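Local coordinates for protein RNA-directed RNA polymerase (Infectious pancreatic necrosis virus, PDB 3ZED) that catalyses template-directed synthesis of viral RNA from ribonucleoside triphosphates, and probably also occurs covalently attached to the genomic RNA, at residues 353-358 with 558-563; 385-390 with 475-480; 392-397 with 496-501; 402-407 with 514-519. All coordinates share one frame; numbering follows the deposited sequence.

Interaction 1 of 4, residues 353-358 with 558-563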
loop_
_atom_site.group_PDB
_atom_site.type_symbol
_atom_site.label_atom_id
_atom_site.label_comp_id
_atom_site.label_asym_id
_atom_site.label_seq_id
_atom_site.Cartn_x
_atom_site.Cartn_y
_atom_site.Cartn_z
ATOM N N PRO B 353 -6.728 15.148 9.067
ATOM C CA PRO B 353 -7.350 14.822 7.760
ATOM C C PRO B 353 -7.079 13.368 7.314
ATOM O O PRO B 353 -7.673 12.912 6.340
ATOM C CB PRO B 353 -6.665 15.804 6.779
ATOM C CG PRO B 353 -5.369 16.125 7.405
ATOM C CD PRO B 353 -5.579 16.070 8.902
ATOM N N SER B 354 -6.168 12.654 7.983
ATOM C CA SER B 354 -5.786 11.283 7.612
ATOM C C SER B 354 -6.942 10.290 7.649
ATOM O O SER B 354 -7.826 10.408 8.499
ATOM C CB SER B 354 -4.683 10.762 8.522
ATOM O OG SER B 354 -4.206 9.501 8.080
ATOM N N LEU B 355 -6.921 9.315 6.714
ATOM C CA LEU B 355 -7.893 8.224 6.655
ATOM C C LEU B 355 -7.203 6.872 6.963
ATOM O O LEU B 355 -7.824 5.830 6.789
ATOM C CB LEU B 355 -8.578 8.170 5.266
ATOM C CG LEU B 355 -9.691 9.193 4.984
ATOM C CD1 LEU B 355 -9.950 9.315 3.498
ATOM C CD2 LEU B 355 -10.970 8.858 5.735
ATOM N N TYR B 356 -5.917 6.885 7.420
ATOM C CA TYR B 356 -5.181 5.651 7.708
ATOM C C TYR B 356 -5.931 4.748 8.709
ATOM O O TYR B 356 -6.312 5.182 9.795
ATOM C CB TYR B 356 -3.754 5.939 8.218
ATOM C CG TYR B 356 -2.973 4.663 8.476
ATOM C CD1 TYR B 356 -2.550 3.857 7.424
ATOM C CD2 TYR B 356 -2.753 4.206 9.770
ATOM C CE1 TYR B 356 -1.866 2.664 7.656
ATOM C CE2 TYR B 356 -2.066 3.016 10.015
ATOM C CZ TYR B 356 -1.615 2.252 8.953
ATOM O OH TYR B 356 -0.936 1.073 9.175
ATOM N N GLY B 357 -6.113 3.490 8.316
ATOM C CA GLY B 357 -6.794 2.480 9.120
ATOM C C GLY B 357 -8.308 2.639 9.155
ATOM O O GLY B 357 -8.968 1.967 9.950
ATOM N N PHE B 358 -8.881 3.505 8.272
ATOM C CA PHE B 358 -10.332 3.722 8.247
ATOM C C PHE B 358 -11.082 2.493 7.769
ATOM O O PHE B 358 -10.673 1.848 6.813
ATOM C CB PHE B 358 -10.715 4.918 7.359
ATOM C CG PHE B 358 -12.198 5.059 7.040
ATOM C CD1 PHE B 358 -13.077 5.592 7.969
ATOM C CD2 PHE B 358 -12.702 4.674 5.802
ATOM C CE1 PHE B 358 -14.429 5.728 7.671
ATOM C CE2 PHE B 358 -14.056 4.818 5.500
ATOM C CZ PHE B 358 -14.904 5.375 6.422
ATOM N N LEU B 558 -19.752 9.293 -2.492
ATOM C CA LEU B 558 -18.492 9.865 -2.065
ATOM C C LEU B 558 -17.303 9.190 -2.713
ATOM O O LEU B 558 -16.269 9.841 -2.892
ATOM C CB LEU B 558 -18.350 9.737 -0.543
ATOM C CG LEU B 558 -19.374 10.414 0.353
ATOM C CD1 LEU B 558 -19.115 10.040 1.807
ATOM C CD2 LEU B 558 -19.368 11.950 0.151
ATOM N N ASP B 559 -17.440 7.875 -3.028
ATOM C CA ASP B 559 -16.378 6.992 -3.496
ATOM C C ASP B 559 -15.210 7.099 -2.496
ATOM O O ASP B 559 -14.048 7.198 -2.878
ATOM C CB ASP B 559 -15.964 7.260 -4.958
ATOM C CG ASP B 559 -15.023 6.211 -5.546
ATOM O OD1 ASP B 559 -15.070 5.044 -5.091
ATOM O OD2 ASP B 559 -14.196 6.571 -6.408
ATOM N N LEU B 560 -15.554 7.142 -1.194
ATOM C CA LEU B 560 -14.591 7.244 -0.112
ATOM C C LEU B 560 -13.919 5.903 0.022
ATOM O O LEU B 560 -14.506 4.973 0.567
ATOM C CB LEU B 560 -15.300 7.668 1.189
ATOM C CG LEU B 560 -14.385 7.905 2.412
ATOM C CD1 LEU B 560 -13.647 9.241 2.300
ATOM C CD2 LEU B 560 -15.187 7.877 3.673
ATOM N N LEU B 561 -12.713 5.775 -0.566
ATOM C CA LEU B 561 -11.955 4.516 -0.593
ATOM C C LEU B 561 -12.833 3.379 -1.187
ATOM O O LEU B 561 -12.756 2.237 -0.747
ATOM C CB LEU B 561 -11.374 4.136 0.800
ATOM C CG LEU B 561 -10.607 5.246 1.556
ATOM C CD1 LEU B 561 -10.048 4.736 2.860
ATOM C CD2 LEU B 561 -9.490 5.824 0.708
ATOM N N GLY B 562 -13.647 3.734 -2.193
ATOM C CA GLY B 562 -14.538 2.809 -2.890
ATOM C C GLY B 562 -15.927 2.642 -2.314
ATOM O O GLY B 562 -16.680 1.793 -2.787
ATOM N N TRP B 563 -16.296 3.439 -1.316
ATOM C CA TRP B 563 -17.613 3.316 -0.679
ATOM C C TRP B 563 -18.507 4.545 -0.864
ATOM O O TRP B 563 -18.043 5.683 -0.805
ATOM C CB TRP B 563 -17.460 3.064 0.843
ATOM C CG TRP B 563 -16.598 1.892 1.178
ATOM C CD1 TRP B 563 -15.268 1.915 1.502
ATOM C CD2 TRP B 563 -16.979 0.509 1.134
ATOM N NE1 TRP B 563 -14.802 0.633 1.696
ATOM C CE2 TRP B 563 -15.827 -0.255 1.455
ATOM C CE3 TRP B 563 -18.192 -0.164 0.873
ATOM C CZ2 TRP B 563 -15.856 -1.656 1.535
ATOM C CZ3 TRP B 563 -18.219 -1.548 0.964
ATOM C CH2 TRP B 563 -17.059 -2.281 1.275
#
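Phe358 lays the far end of its ring against Leu560, with CZ 3.7 Å from Leu560 CD2. The two side chains cross at about a right angle. The near side of the same ring reaches the second leucine of the pair: Phe358 CD2 is 4.0 Å from Leu561 CD1. Both methyls meet the ring at a slant. Phe358 CG stands anti to the backbone N (chi1 168°), which carries the ring out across the gap. The backbones stay well apart, so the side chains alone close the contact.

Leu355 adds the third apolar group. Its CD1 meets Leu560 CD1 at 3.9 Å, methyl to methyl. The two methyls of Leu560 are thus divided, CD1 to Leu355 and CD2 to Phe358. No hydrogen bond joins the segments.

Turns present the side chains on both sides. A type II turn from Leu355 to Phe358 is closed by Phe358 N to Leu355 O at 3.0 Å, overlapping an ST turn in which Ser354 OG accepts from Tyr356 N. Across from it, a type I' turn runs from Leu560 to Trp563, with a G1 bulge at its start.

Helix 364-377 adjoins this cluster through Ile368, which touches both Phe358 and Leu560. Strands 382-386 and 389-394 border it through Tyr386 and Tyr391. The contact therefore joins a loop at the edge of the four-stranded palm sheet to the hairpin formed by strands 556-560 and 563-568.

Interaction 2 of 4, residues 385-390 with 475-480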
loop_
_atom_site.group_PDB
_atom_site.type_symbol
_atom_site.label_atom_id
_atom_site.label_comp_id
_atom_site.label_asym_id
_atom_site.label_seq_id
_atom_site.Cartn_x
_atom_site.Cartn_y
_atom_site.Cartn_z
ATOM N N ILE B 385 -7.158 12.601 3.548
ATOM C CA ILE B 385 -6.035 12.015 2.794
ATOM C C ILE B 385 -5.857 10.555 3.103
ATOM O O ILE B 385 -5.828 10.160 4.258
ATOM C CB ILE B 385 -4.697 12.793 3.040
ATOM C CG1 ILE B 385 -4.850 14.311 2.755
ATOM C CG2 ILE B 385 -3.523 12.208 2.234
ATOM C CD1 ILE B 385 -3.791 15.194 3.456
ATOM N N TYR B 386 -5.650 9.767 2.054
ATOM C CA TYR B 386 -5.337 8.354 2.139
ATOM C C TYR B 386 -4.375 7.994 1.018
ATOM O O TYR B 386 -4.834 7.769 -0.105
ATOM C CB TYR B 386 -6.604 7.479 2.077
ATOM C CG TYR B 386 -6.305 6.031 2.416
ATOM C CD1 TYR B 386 -5.913 5.127 1.430
ATOM C CD2 TYR B 386 -6.392 5.570 3.722
ATOM C CE1 TYR B 386 -5.594 3.804 1.742
ATOM C CE2 TYR B 386 -6.103 4.244 4.042
ATOM C CZ TYR B 386 -5.694 3.367 3.049
ATOM O OH TYR B 386 -5.392 2.065 3.342
ATOM N N ALA B 387 -3.048 7.914 1.310
ATOM C CA ALA B 387 -2.035 7.581 0.288
ATOM C C ALA B 387 -2.216 8.512 -0.945
ATOM O O ALA B 387 -2.231 9.729 -0.760
ATOM C CB ALA B 387 -2.125 6.092 -0.099
ATOM N N ASP B 388 -2.444 7.965 -2.161
ATOM C CA ASP B 388 -2.646 8.749 -3.396
ATOM C C ASP B 388 -4.094 9.284 -3.562
ATOM O O ASP B 388 -4.394 9.848 -4.607
ATOM C CB ASP B 388 -2.246 7.930 -4.645
ATOM C CG ASP B 388 -2.925 6.567 -4.758
ATOM O OD1 ASP B 388 -3.212 5.944 -3.696
ATOM O OD2 ASP B 388 -3.100 6.086 -5.900
ATOM N N ASN B 389 -4.964 9.173 -2.527
ATOM C CA ASN B 389 -6.334 9.689 -2.601
ATOM C C ASN B 389 -6.518 10.947 -1.754
ATOM O O ASN B 389 -6.236 10.945 -0.547
ATOM C CB ASN B 389 -7.369 8.633 -2.141
ATOM C CG ASN B 389 -7.273 7.273 -2.802
ATOM O OD1 ASN B 389 -6.977 6.278 -2.159
ATOM N ND2 ASN B 389 -7.504 7.193 -4.098
ATOM N N ILE B 390 -7.047 12.003 -2.372
ATOM C CA ILE B 390 -7.377 13.257 -1.683
ATOM C C ILE B 390 -8.876 13.476 -1.822
ATOM O O ILE B 390 -9.434 13.270 -2.903
ATOM C CB ILE B 390 -6.577 14.480 -2.214
ATOM C CG1 ILE B 390 -5.066 14.281 -2.046
ATOM C CG2 ILE B 390 -7.048 15.816 -1.598
ATOM C CD1 ILE B 390 -4.195 15.144 -3.047
ATOM N N PHE B 475 6.968 0.837 1.593
ATOM C CA PHE B 475 6.692 2.269 1.791
ATOM C C PHE B 475 5.708 2.854 0.761
ATOM O O PHE B 475 5.543 4.072 0.735
ATOM C CB PHE B 475 8.020 3.063 1.787
ATOM C CG PHE B 475 8.701 3.126 3.151
ATOM C CD1 PHE B 475 9.021 1.961 3.848
ATOM C CD2 PHE B 475 9.010 4.345 3.736
ATOM C CE1 PHE B 475 9.617 2.018 5.116
ATOM C CE2 PHE B 475 9.614 4.402 4.994
ATOM C CZ PHE B 475 9.910 3.240 5.676
ATOM N N THR B 476 5.015 2.009 -0.041
ATOM C CA THR B 476 4.102 2.503 -1.086
ATOM C C THR B 476 3.066 3.517 -0.507
ATOM O O THR B 476 3.009 4.666 -0.976
ATOM C CB THR B 476 3.419 1.347 -1.863
ATOM O OG1 THR B 476 4.426 0.541 -2.497
ATOM C CG2 THR B 476 2.455 1.867 -2.944
ATOM N N PHE B 477 2.282 3.093 0.500
ATOM C CA PHE B 477 1.259 3.940 1.147
ATOM C C PHE B 477 1.874 5.234 1.702
ATOM O O PHE B 477 1.338 6.322 1.455
ATOM C CB PHE B 477 0.537 3.177 2.299
ATOM C CG PHE B 477 -0.389 4.067 3.117
ATOM C CD1 PHE B 477 0.106 4.837 4.171
ATOM C CD2 PHE B 477 -1.746 4.145 2.823
ATOM C CE1 PHE B 477 -0.728 5.720 4.868
ATOM C CE2 PHE B 477 -2.586 5.022 3.528
ATOM C CZ PHE B 477 -2.069 5.808 4.533
ATOM N N LEU B 478 2.965 5.093 2.503
ATOM C CA LEU B 478 3.624 6.211 3.187
ATOM C C LEU B 478 4.149 7.266 2.220
ATOM O O LEU B 478 3.895 8.451 2.419
ATOM C CB LEU B 478 4.771 5.710 4.107
ATOM C CG LEU B 478 4.348 4.882 5.321
ATOM C CD1 LEU B 478 5.538 4.259 6.009
ATOM C CD2 LEU B 478 3.540 5.709 6.297
ATOM N N ASN B 479 4.845 6.840 1.166
ATOM C CA ASN B 479 5.390 7.757 0.159
ATOM C C ASN B 479 4.269 8.443 -0.633
ATOM O O ASN B 479 4.366 9.628 -0.889
ATOM C CB ASN B 479 6.349 7.025 -0.782
ATOM C CG ASN B 479 7.587 6.492 -0.117
ATOM O OD1 ASN B 479 8.014 6.978 0.926
ATOM N ND2 ASN B 479 8.213 5.498 -0.733
ATOM N N ASN B 480 3.207 7.716 -0.988
ATOM C CA ASN B 480 2.061 8.300 -1.695
ATOM C C ASN B 480 1.330 9.300 -0.797
ATOM O O ASN B 480 0.949 10.374 -1.260
ATOM C CB ASN B 480 1.102 7.200 -2.164
ATOM C CG ASN B 480 1.524 6.503 -3.441
ATOM O OD1 ASN B 480 2.439 6.919 -4.139
ATOM N ND2 ASN B 480 0.871 5.414 -3.768
#
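The hairpin turn between strands 382-386 and 389-394 carries the sequence Ala-Asp-Asn, which matches motif C of the birnavirus polymerase palm. Here it packs on the first turn of helix 476-493. Phe477 and Tyr386 form a T-shaped stack. The edge of Phe477 points at the face of Tyr386, with centroids 4.9 Å apart and planes at 74°. Phe477 CE2 sits over the centre of the tyrosine ring, 3.5 Å above its plane. With CG anti to the backbone N (chi1 172°), the Phe477 ring swings across to the hairpin.

Ala387 sits at the type II' turn and packs beside the stack. Its CA lies over a face of Phe477, and its CB is 3.5 Å from Phe477 CD2. Tyr356, from the loop before helix 364-377, also meets the Phe477 ring.

One helical turn on, Asn480 lies alongside Asp388, pointing the same way. No hydrogen bond joins the two side chains. The Ala387 carbonyl is taken by Ser484 OG, and the Ala387 N-H is paired with His481 ND1, both from the same helix. Asn480 CB rests 3.6 Å from Asp388 N.

Interaction 3 of 4, residues 392-397 with 496-501; sequences ILQDNT and KPNPMT
The side-chain amides of Gln394 and Asn498 are turned 64° from each other, and each binds a partner lying in its own plane. Gln394 NE2 gives a hydrogen bond to Lys496 O at 3.0 Å, nearly straight at 169°. Asn498 ND2 gives one to Asp395 OD2, also at 3.0 Å. The carboxylate and the asparagine amide are nearly coplanar, and the oxygen uses its anti lone pair. Tyr399 OH is a second partner of Asn498 ND2.

Gln394 is buried. Its CG lies between the backbone N and the carbonyl carbon (chi1 79°), and the chain then extends toward the loop. Its OE1 rests 3.5 Å from Pro499 CD and has a weak bond to Trp491 NE1. Two residues earlier on the strand, Ile392 CG2 touches Pro499 CG at 4.1 Å.

Asn498 also shapes its own loop. Its OD1 accepts from Met500 N at 2.9 Å, an Asx turn within the type I turn that ends at Thr501. Asn498 O takes both the backbone N and the hydroxyl of Thr501, the N-cap residue of helix 502-505. Lys496 points its amine away, to a salt bridge with Asp381.

Gln394 and Thr397 pair through two backbone bonds, one of them weak, across the two-residue turn of a tight beta hairpin linking strands 389-394 and 397-403. The contact fastens this end of the palm sheet to the loop between helices 476-493 and 502-505.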
loop_
_atom_site.group_PDB
_atom_site.type_symbol
_atom_site.label_atom_id
_atom_site.label_comp_id
_atom_site.label_asym_id
_atom_site.label_seq_id
_atom_site.Cartn_x
_atom_site.Cartn_y
_atom_site.Cartn_z
ATOM N N ILE B 392 -11.718 16.520 -1.013
ATOM C CA ILE B 392 -11.926 17.917 -0.663
ATOM C C ILE B 392 -13.416 18.251 -0.682
ATOM O O ILE B 392 -14.122 17.995 -1.663
ATOM C CB ILE B 392 -11.100 18.889 -1.566
ATOM C CG1 ILE B 392 -9.602 18.830 -1.214
ATOM C CG2 ILE B 392 -11.624 20.350 -1.494
ATOM C CD1 ILE B 392 -8.663 19.422 -2.265
ATOM N N LEU B 393 -13.869 18.864 0.410
ATOM C CA LEU B 393 -15.210 19.408 0.553
ATOM C C LEU B 393 -15.071 20.930 0.567
ATOM O O LEU B 393 -14.521 21.480 1.513
ATOM C CB LEU B 393 -15.881 18.885 1.843
ATOM C CG LEU B 393 -17.394 19.151 2.063
ATOM C CD1 LEU B 393 -17.884 18.406 3.277
ATOM C CD2 LEU B 393 -17.697 20.626 2.325
ATOM N N GLN B 394 -15.526 21.598 -0.495
ATOM C CA GLN B 394 -15.563 23.058 -0.590
ATOM C C GLN B 394 -16.636 23.473 -1.584
ATOM O O GLN B 394 -16.930 22.710 -2.510
ATOM C CB GLN B 394 -14.193 23.683 -0.927
ATOM C CG GLN B 394 -13.739 23.636 -2.379
ATOM C CD GLN B 394 -12.400 24.307 -2.507
ATOM O OE1 GLN B 394 -11.365 23.667 -2.385
ATOM N NE2 GLN B 394 -12.385 25.619 -2.711
ATOM N N ASP B 395 -17.248 24.658 -1.350
ATOM C CA ASP B 395 -18.294 25.273 -2.173
ATOM C C ASP B 395 -19.481 24.307 -2.417
ATOM O O ASP B 395 -19.915 24.105 -3.566
ATOM C CB ASP B 395 -17.706 25.782 -3.507
ATOM C CG ASP B 395 -16.538 26.736 -3.349
ATOM O OD1 ASP B 395 -16.665 27.709 -2.573
ATOM O OD2 ASP B 395 -15.496 26.506 -3.994
ATOM N N ASN B 396 -19.991 23.703 -1.311
ATOM C CA ASN B 396 -21.105 22.743 -1.304
ATOM C C ASN B 396 -20.879 21.612 -2.344
ATOM O O ASN B 396 -21.829 21.139 -2.987
ATOM C CB ASN B 396 -22.448 23.469 -1.543
ATOM C CG ASN B 396 -23.658 22.625 -1.222
ATOM O OD1 ASN B 396 -23.652 21.822 -0.283
ATOM N ND2 ASN B 396 -24.704 22.754 -2.026
ATOM N N THR B 397 -19.609 21.200 -2.519
ATOM C CA THR B 397 -19.231 20.170 -3.485
ATOM C C THR B 397 -18.187 19.222 -2.870
ATOM O O THR B 397 -17.304 19.657 -2.139
ATOM C CB THR B 397 -18.705 20.824 -4.799
ATOM O OG1 THR B 397 -19.534 21.923 -5.192
ATOM C CG2 THR B 397 -18.601 19.837 -5.956
ATOM N N LYS B 496 -6.815 27.843 -0.926
ATOM C CA LYS B 496 -7.783 26.784 -1.198
ATOM C C LYS B 496 -8.561 27.033 -2.534
ATOM O O LYS B 496 -9.805 27.092 -2.516
ATOM C CB LYS B 496 -8.736 26.560 0.003
ATOM C CG LYS B 496 -8.007 26.126 1.277
ATOM C CD LYS B 496 -8.930 25.797 2.428
ATOM C CE LYS B 496 -9.313 26.986 3.264
ATOM N NZ LYS B 496 -10.280 26.608 4.333
ATOM N N PRO B 497 -7.867 27.148 -3.705
ATOM C CA PRO B 497 -8.607 27.311 -4.976
ATOM C C PRO B 497 -9.470 26.082 -5.262
ATOM O O PRO B 497 -9.071 24.955 -4.945
ATOM C CB PRO B 497 -7.497 27.461 -6.026
ATOM C CG PRO B 497 -6.306 26.777 -5.416
ATOM C CD PRO B 497 -6.410 27.062 -3.949
ATOM N N ASN B 498 -10.657 26.306 -5.840
ATOM C CA ASN B 498 -11.585 25.240 -6.166
ATOM C C ASN B 498 -10.903 24.201 -7.075
ATOM O O ASN B 498 -10.260 24.582 -8.045
ATOM C CB ASN B 498 -12.853 25.801 -6.813
ATOM C CG ASN B 498 -13.885 24.751 -7.090
ATOM O OD1 ASN B 498 -13.771 23.981 -8.051
ATOM N ND2 ASN B 498 -14.870 24.645 -6.208
ATOM N N PRO B 499 -11.035 22.888 -6.781
ATOM C CA PRO B 499 -10.375 21.866 -7.610
ATOM C C PRO B 499 -10.669 21.920 -9.123
ATOM O O PRO B 499 -9.856 21.391 -9.886
ATOM C CB PRO B 499 -10.869 20.552 -6.992
ATOM C CG PRO B 499 -11.046 20.887 -5.559
ATOM C CD PRO B 499 -11.695 22.255 -5.617
ATOM N N MET B 500 -11.765 22.580 -9.566
ATOM C CA MET B 500 -12.120 22.649 -10.998
ATOM C C MET B 500 -11.484 23.837 -11.738
ATOM O O MET B 500 -11.699 23.988 -12.946
ATOM C CB MET B 500 -13.644 22.718 -11.204
ATOM C CG MET B 500 -14.427 21.499 -10.721
ATOM S SD MET B 500 -13.738 19.849 -11.065
ATOM C CE MET B 500 -13.717 19.815 -12.837
ATOM N N THR B 501 -10.746 24.691 -11.023
ATOM C CA THR B 501 -10.134 25.894 -11.580
ATOM C C THR B 501 -8.696 25.629 -12.053
ATOM O O THR B 501 -8.062 24.673 -11.605
ATOM C CB THR B 501 -10.168 27.028 -10.532
ATOM O OG1 THR B 501 -9.316 26.689 -9.432
ATOM C CG2 THR B 501 -11.574 27.332 -10.032
#

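Interaction 4 of 4, residues 402-407 with 514-519; sequences DLEKGE and NFKIER. With K (potassium ion), chain K.
Strands 397-403 and 515-521 run antiparallel, with Asp402 and Lys516 as a hydrogen-bonded pair: Asp402 N to Lys516 O is 3.0 Å and Lys516 N to Asp402 O is 2.9 Å. Leu403 and Phe515 form the next, non-hydrogen-bonded pair. A further bond joins Glu404 N to Asn514 O at 2.8 Å.

Glu404 reaches Asn514 with an extended chain, its CG anti to the backbone N (chi1 174°). Asn514 ND2 bonds Glu404 OE1 at 3.1 Å. The oxygen lies in the amide plane, but the amide comes from above the carboxylate plane. Arg181 makes a salt bridge to the same oxygen. The other end of the asparagine amide, OD1, binds the potassium ion at 2.8 Å. Val177, Asn182, Asn184, Asn409 and Gly512 complete this site. The bond from Glu404 probably helps to fix the rotation of the Asn514 amide, with OD1 toward the metal.

Strand 397-403 follows the Ala-Asp-Asn hairpin directly and probably corresponds to motif A, in the permuted C-A-B order of birnavirus polymerases. Strand 515-521 is one of the two outermost strands of this palm sheet.

Asp402 and Glu518 cross at about a right angle. Asp402 OD2 is 3.5 Å from Glu518 CG and 4.2 Å from Glu518 OE2, a close approach of like charges. Asn389 ND2 bonds Asp402 OD1. Lys516 NZ makes a salt bridge, weak as a hydrogen bond, to Glu518 OE2.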
loop_
_atom_site.group_PDB
_atom_site.type_symbol
_atom_site.label_atom_id
_atom_site.label_comp_id
_atom_site.label_asym_id
_atom_site.label_seq_id
_atom_site.Cartn_x
_atom_site.Cartn_y
_atom_site.Cartn_z
ATOM N N ASP B 402 -7.273 12.086 -7.273
ATOM C CA ASP B 402 -6.285 11.018 -7.188
ATOM C C ASP B 402 -5.025 11.437 -7.853
ATOM O O ASP B 402 -5.080 12.024 -8.940
ATOM C CB ASP B 402 -6.778 9.727 -7.853
ATOM C CG ASP B 402 -7.874 8.987 -7.110
ATOM O OD1 ASP B 402 -8.152 9.343 -5.943
ATOM O OD2 ASP B 402 -8.450 8.052 -7.693
ATOM N N LEU B 403 -3.890 11.061 -7.273
ATOM C CA LEU B 403 -2.613 11.291 -7.936
ATOM C C LEU B 403 -2.623 10.470 -9.203
ATOM O O LEU B 403 -3.222 9.387 -9.229
ATOM C CB LEU B 403 -1.415 10.918 -7.042
ATOM C CG LEU B 403 -1.329 11.575 -5.652
ATOM C CD1 LEU B 403 -0.038 11.186 -4.964
ATOM C CD2 LEU B 403 -1.520 13.102 -5.717
ATOM N N GLU B 404 -2.068 11.017 -10.281
ATOM C CA GLU B 404 -2.079 10.290 -11.531
ATOM C C GLU B 404 -0.949 9.283 -11.483
ATOM O O GLU B 404 0.206 9.685 -11.422
ATOM C CB GLU B 404 -1.967 11.247 -12.731
ATOM C CG GLU B 404 -1.833 10.521 -14.059
ATOM C CD GLU B 404 -1.633 11.373 -15.298
ATOM O OE1 GLU B 404 -1.075 12.489 -15.187
ATOM O OE2 GLU B 404 -2.005 10.898 -16.393
ATOM N N LYS B 405 -1.298 7.977 -11.475
ATOM C CA LYS B 405 -0.353 6.852 -11.429
ATOM C C LYS B 405 0.640 7.138 -10.324
ATOM O O LYS B 405 1.841 7.186 -10.587
ATOM C CB LYS B 405 0.345 6.665 -12.806
ATOM C CG LYS B 405 -0.618 6.235 -13.902
ATOM C CD LYS B 405 -0.026 6.381 -15.289
ATOM C CE LYS B 405 -1.061 6.088 -16.344
ATOM N NZ LYS B 405 -1.839 7.302 -16.723
ATOM N N GLY B 406 0.094 7.450 -9.138
ATOM C CA GLY B 406 0.780 7.902 -7.925
ATOM C C GLY B 406 2.272 7.668 -7.788
ATOM O O GLY B 406 3.055 8.622 -7.769
ATOM N N GLU B 407 2.652 6.384 -7.650
ATOM C CA GLU B 407 4.006 5.846 -7.463
ATOM C C GLU B 407 5.064 6.458 -8.412
ATOM O O GLU B 407 6.200 6.678 -7.990
ATOM C CB GLU B 407 3.989 4.314 -7.651
ATOM C CG GLU B 407 3.328 3.547 -6.509
ATOM C CD GLU B 407 1.834 3.278 -6.621
ATOM O OE1 GLU B 407 1.110 4.118 -7.200
ATOM O OE2 GLU B 407 1.382 2.224 -6.117
ATOM N N ASN B 514 1.554 14.854 -10.588
ATOM C CA ASN B 514 0.389 14.777 -11.471
ATOM C C ASN B 514 -0.808 14.293 -10.689
ATOM O O ASN B 514 -0.686 13.381 -9.873
ATOM C CB ASN B 514 0.652 13.816 -12.643
ATOM C CG ASN B 514 1.778 14.183 -13.564
ATOM O OD1 ASN B 514 2.761 14.794 -13.169
ATOM N ND2 ASN B 514 1.689 13.765 -14.803
ATOM N N PHE B 515 -1.975 14.856 -10.963
ATOM C CA PHE B 515 -3.199 14.415 -10.296
ATOM C C PHE B 515 -4.372 14.727 -11.176
ATOM O O PHE B 515 -4.268 15.554 -12.090
ATOM C CB PHE B 515 -3.368 15.098 -8.912
ATOM C CG PHE B 515 -3.279 16.615 -8.913
ATOM C CD1 PHE B 515 -4.335 17.392 -9.379
ATOM C CD2 PHE B 515 -2.150 17.263 -8.426
ATOM C CE1 PHE B 515 -4.236 18.789 -9.408
ATOM C CE2 PHE B 515 -2.067 18.659 -8.417
ATOM C CZ PHE B 515 -3.109 19.414 -8.908
ATOM N N LYS B 516 -5.512 14.105 -10.890
ATOM C CA LYS B 516 -6.732 14.422 -11.624
ATOM C C LYS B 516 -7.933 14.329 -10.731
ATOM O O LYS B 516 -7.952 13.576 -9.754
ATOM C CB LYS B 516 -6.938 13.631 -12.929
ATOM C CG LYS B 516 -6.682 12.137 -12.924
ATOM C CD LYS B 516 -6.835 11.603 -14.359
ATOM C CE LYS B 516 -6.131 10.286 -14.597
ATOM N NZ LYS B 516 -7.081 9.142 -14.643
ATOM N N ILE B 517 -8.925 15.159 -11.046
ATOM C CA ILE B 517 -10.204 15.190 -10.362
ATOM C C ILE B 517 -10.968 14.015 -10.932
ATOM O O ILE B 517 -11.277 13.993 -12.129
ATOM C CB ILE B 517 -10.925 16.567 -10.508
ATOM C CG1 ILE B 517 -10.269 17.654 -9.635
ATOM C CG2 ILE B 517 -12.395 16.434 -10.103
ATOM C CD1 ILE B 517 -8.964 18.184 -10.053
ATOM N N GLU B 518 -11.210 13.015 -10.086
ATOM C CA GLU B 518 -11.867 11.765 -10.448
ATOM C C GLU B 518 -13.369 11.808 -10.263
ATOM O O GLU B 518 -14.093 11.048 -10.925
ATOM C CB GLU B 518 -11.286 10.603 -9.618
ATOM C CG GLU B 518 -9.838 10.274 -9.969
ATOM C CD GLU B 518 -9.550 9.723 -11.359
ATOM O OE1 GLU B 518 -10.502 9.512 -12.149
ATOM O OE2 GLU B 518 -8.358 9.472 -11.648
ATOM N N ARG B 519 -13.845 12.681 -9.363
ATOM C CA ARG B 519 -15.265 12.796 -9.056
ATOM C C ARG B 519 -15.589 14.162 -8.524
ATOM O O ARG B 519 -14.834 14.726 -7.739
ATOM C CB ARG B 519 -15.659 11.728 -8.018
ATOM C CG ARG B 519 -17.152 11.536 -7.854
ATOM C CD ARG B 519 -17.462 10.179 -7.272
ATOM N NE ARG B 519 -17.024 9.084 -8.135
ATOM C CZ ARG B 519 -17.647 7.924 -8.216
ATOM N NH1 ARG B 519 -18.733 7.704 -7.504
ATOM N NH2 ARG B 519 -17.186 6.970 -9.013
HETATM K K K K . 5.216 14.014 -12.107
#

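Interactions 2, 3 and 4 all involve the antiparallel palm sheet, ordered 382-386, 389-394, 397-403, 515-521. Interactions 2 and 3 both use strand 389-394, with centres about 21 Å apart at its two ends. Their segments alternate along the chain with each other and with those of interaction 4. Interaction 1 encloses all three in sequence. It joins the edge of the sheet, through backbone bonds from Pro353 and Leu355 to Ile385, to a hairpin of the thumb domain. Interactions 2 and 4 lie about 11 Å apart and meet through Asn389 and Asp402. Interactions 2 and 4 thus place the motif C hairpin and the probable motif A strand side by side in the palm sheet.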